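Local atomic coordinates of putative branched-chain amino acid transport system substrate-binding protein (Rhodopseudomonas palustris, PDB entry 3TX6), a protein that binds 4-hydroxyphenylpyruvate and probably p-coumarate and related lignin-derived aromatic acids, presumably delivering them to an ABC transporter. Residues P299-T304 against R313-K318. Residues are numbered along the deposited sequence; the frame is centred on the assembly and turned at random. Where two conformers were deposited one is given.
Sequences PVALKT and REAIRK
Ala301 meets Ala315 and Ile316 without any flat group between them. The flat groups belong to Arg317 and Glu314, on the side of helix 310-322 turned from helix 282-304. Arg317 grips Glu314 side-on, one nitrogen to each carboxylate oxygen. Arg317 NE gives a nearly straight bond of 3.0 Å to Glu314 OE1, which lies at the guanidinium edge, in its plane. The two planes are tilted against each other: Arg317 NE reaches Glu314 OE1 from above the carboxylate plane, 46° out of it. Arg317 NH2 meets the syn side of Glu314 OE2 at 2.8 Å, tilted from both planes, and completes a salt bridge between residues three apart. The paired bonds limit rotation of both groups.

The contact between the helices is apolar and small. Each alanine methyl points toward the other helix, and Ala301 CB lies 3.8 Å from Ala315 CB. Ala301 CA and Ala315 CA lie 4.8 Å apart. Ala301 CB also touches Ile316 CG1 at 3.7 Å. In the conformer described, CG1 is anti to the carbonyl carbon of Ile316 (chi1 -67°), which brings this branch alongside the alanine methyl. At the exposed end of the first segment, Thr304 OG1 stands 4.1 Å from Ala315 CB. No hydrogen bond joins the segments. Phe312 adds an aromatic side chain against Ala301 and Leu302.

The short segment axes come within 8.4 Å and run at 136°, about midway between antiparallel and perpendicular. Glu314 also touches Trp111, beside strand 112-114. The arrangement is two consecutive helices joined by a short loop, with small residues at the crossing, packed at the edge of one lobe of the periplasmic binding protein fold, away from the ligand pocket.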
# COMPACT_ATOMS: atom_id res chain seq x y z
N PRO A 299 17.76 0.93 -16.36
CA PRO A 299 19.07 0.74 -17.05
C PRO A 299 19.16 -0.58 -17.83
O PRO A 299 19.76 -0.62 -18.88
CB PRO A 299 20.11 0.84 -15.92
CG PRO A 299 19.41 1.68 -14.87
CD PRO A 299 17.95 1.28 -14.93
N VAL A 300 18.51 -1.63 -17.32
CA VAL A 300 18.46 -2.89 -18.04
C VAL A 300 17.74 -2.73 -19.39
O VAL A 300 18.29 -3.12 -20.45
CB VAL A 300 17.81 -4.01 -17.20
CG1 VAL A 300 17.67 -5.31 -18.01
CG2 VAL A 300 18.59 -4.25 -15.91
N ALA A 301 16.58 -2.10 -19.35
CA ALA A 301 15.80 -1.84 -20.54
C ALA A 301 16.59 -0.96 -21.53
O ALA A 301 16.57 -1.20 -22.75
CB ALA A 301 14.42 -1.24 -20.18
N LEU A 302 17.30 0.04 -21.01
CA LEU A 302 18.07 0.97 -21.86
C LEU A 302 19.22 0.29 -22.65
O LEU A 302 19.67 0.79 -23.67
CB LEU A 302 18.64 2.13 -21.03
CG LEU A 302 17.68 3.24 -20.58
CD1 LEU A 302 18.32 4.19 -19.53
CD2 LEU A 302 17.14 4.02 -21.76
N LYS A 303 19.67 -0.86 -22.18
CA LYS A 303 20.69 -1.61 -22.88
C LYS A 303 20.26 -2.04 -24.24
O LYS A 303 21.13 -2.10 -25.14
CB LYS A 303 21.20 -2.83 -22.10
CG LYS A 303 21.97 -2.48 -20.86
CD LYS A 303 22.42 -3.75 -20.11
CE LYS A 303 23.25 -3.40 -18.89
NZ LYS A 303 23.70 -4.64 -18.22
N THR A 304 18.97 -2.36 -24.39
CA THR A 304 18.46 -3.05 -25.58
C THR A 304 17.29 -2.36 -26.29
O THR A 304 16.84 -2.82 -27.33
CB THR A 304 18.04 -4.48 -25.24
OG1 THR A 304 16.95 -4.44 -24.31
CG2 THR A 304 19.24 -5.29 -24.66
N ARG A 313 8.98 -0.85 -23.36
CA ARG A 313 7.97 -1.32 -22.43
C ARG A 313 8.12 -2.83 -22.18
O ARG A 313 8.05 -3.29 -21.03
CB ARG A 313 6.57 -0.94 -22.94
CG ARG A 313 6.35 0.57 -22.96
CD ARG A 313 4.89 0.94 -23.23
NE ARG A 313 4.44 0.61 -24.58
CZ ARG A 313 4.56 1.43 -25.62
NH1 ARG A 313 5.08 2.61 -25.46
NH2 ARG A 313 4.12 1.09 -26.81
N GLU A 314 8.35 -3.58 -23.25
CA GLU A 314 8.57 -5.01 -23.12
C GLU A 314 9.84 -5.31 -22.31
O GLU A 314 9.86 -6.20 -21.49
CB GLU A 314 8.60 -5.65 -24.51
CG GLU A 314 8.94 -7.12 -24.52
CD GLU A 314 7.84 -8.00 -23.96
OE1 GLU A 314 6.74 -7.53 -23.62
OE2 GLU A 314 8.06 -9.23 -23.93
N ALA A 315 10.91 -4.56 -22.55
CA ALA A 315 12.18 -4.78 -21.85
C ALA A 315 12.03 -4.44 -20.36
O ALA A 315 12.63 -5.11 -19.51
CB ALA A 315 13.33 -4.00 -22.48
N ILE A 316 11.23 -3.42 -20.04
CA ILE A 316 10.91 -3.15 -18.64
C ILE A 316 10.18 -4.34 -18.02
O ILE A 316 10.51 -4.77 -16.91
CB ILE A 316 10.12 -1.84 -18.47
CG1 ILE A 316 11.03 -0.67 -18.85
CG2 ILE A 316 9.56 -1.72 -17.05
CD1 ILE A 316 10.35 0.68 -18.85
N ARG A 317 9.15 -4.81 -18.71
CA ARG A 317 8.39 -5.99 -18.24
C ARG A 317 9.32 -7.16 -17.91
O ARG A 317 9.22 -7.77 -16.85
CB ARG A 317 7.37 -6.44 -19.26
CG ARG A 317 6.42 -7.52 -18.76
CD ARG A 317 5.41 -7.98 -19.84
NE ARG A 317 6.00 -8.74 -20.94
CZ ARG A 317 6.22 -10.06 -20.91
NH1 ARG A 317 5.96 -10.77 -19.82
NH2 ARG A 317 6.74 -10.68 -21.96
N LYS A 318 10.21 -7.47 -18.84
CA LYS A 318 11.14 -8.59 -18.62
C LYS A 318 12.14 -8.27 -17.49
O LYS A 318 12.47 -9.16 -16.71
CB LYS A 318 11.88 -8.97 -19.90
CG LYS A 318 10.99 -9.50 -21.00
CD LYS A 318 10.39 -10.86 -20.70
CE LYS A 318 10.08 -11.64 -21.98
NZ LYS A 318 9.45 -12.97 -21.68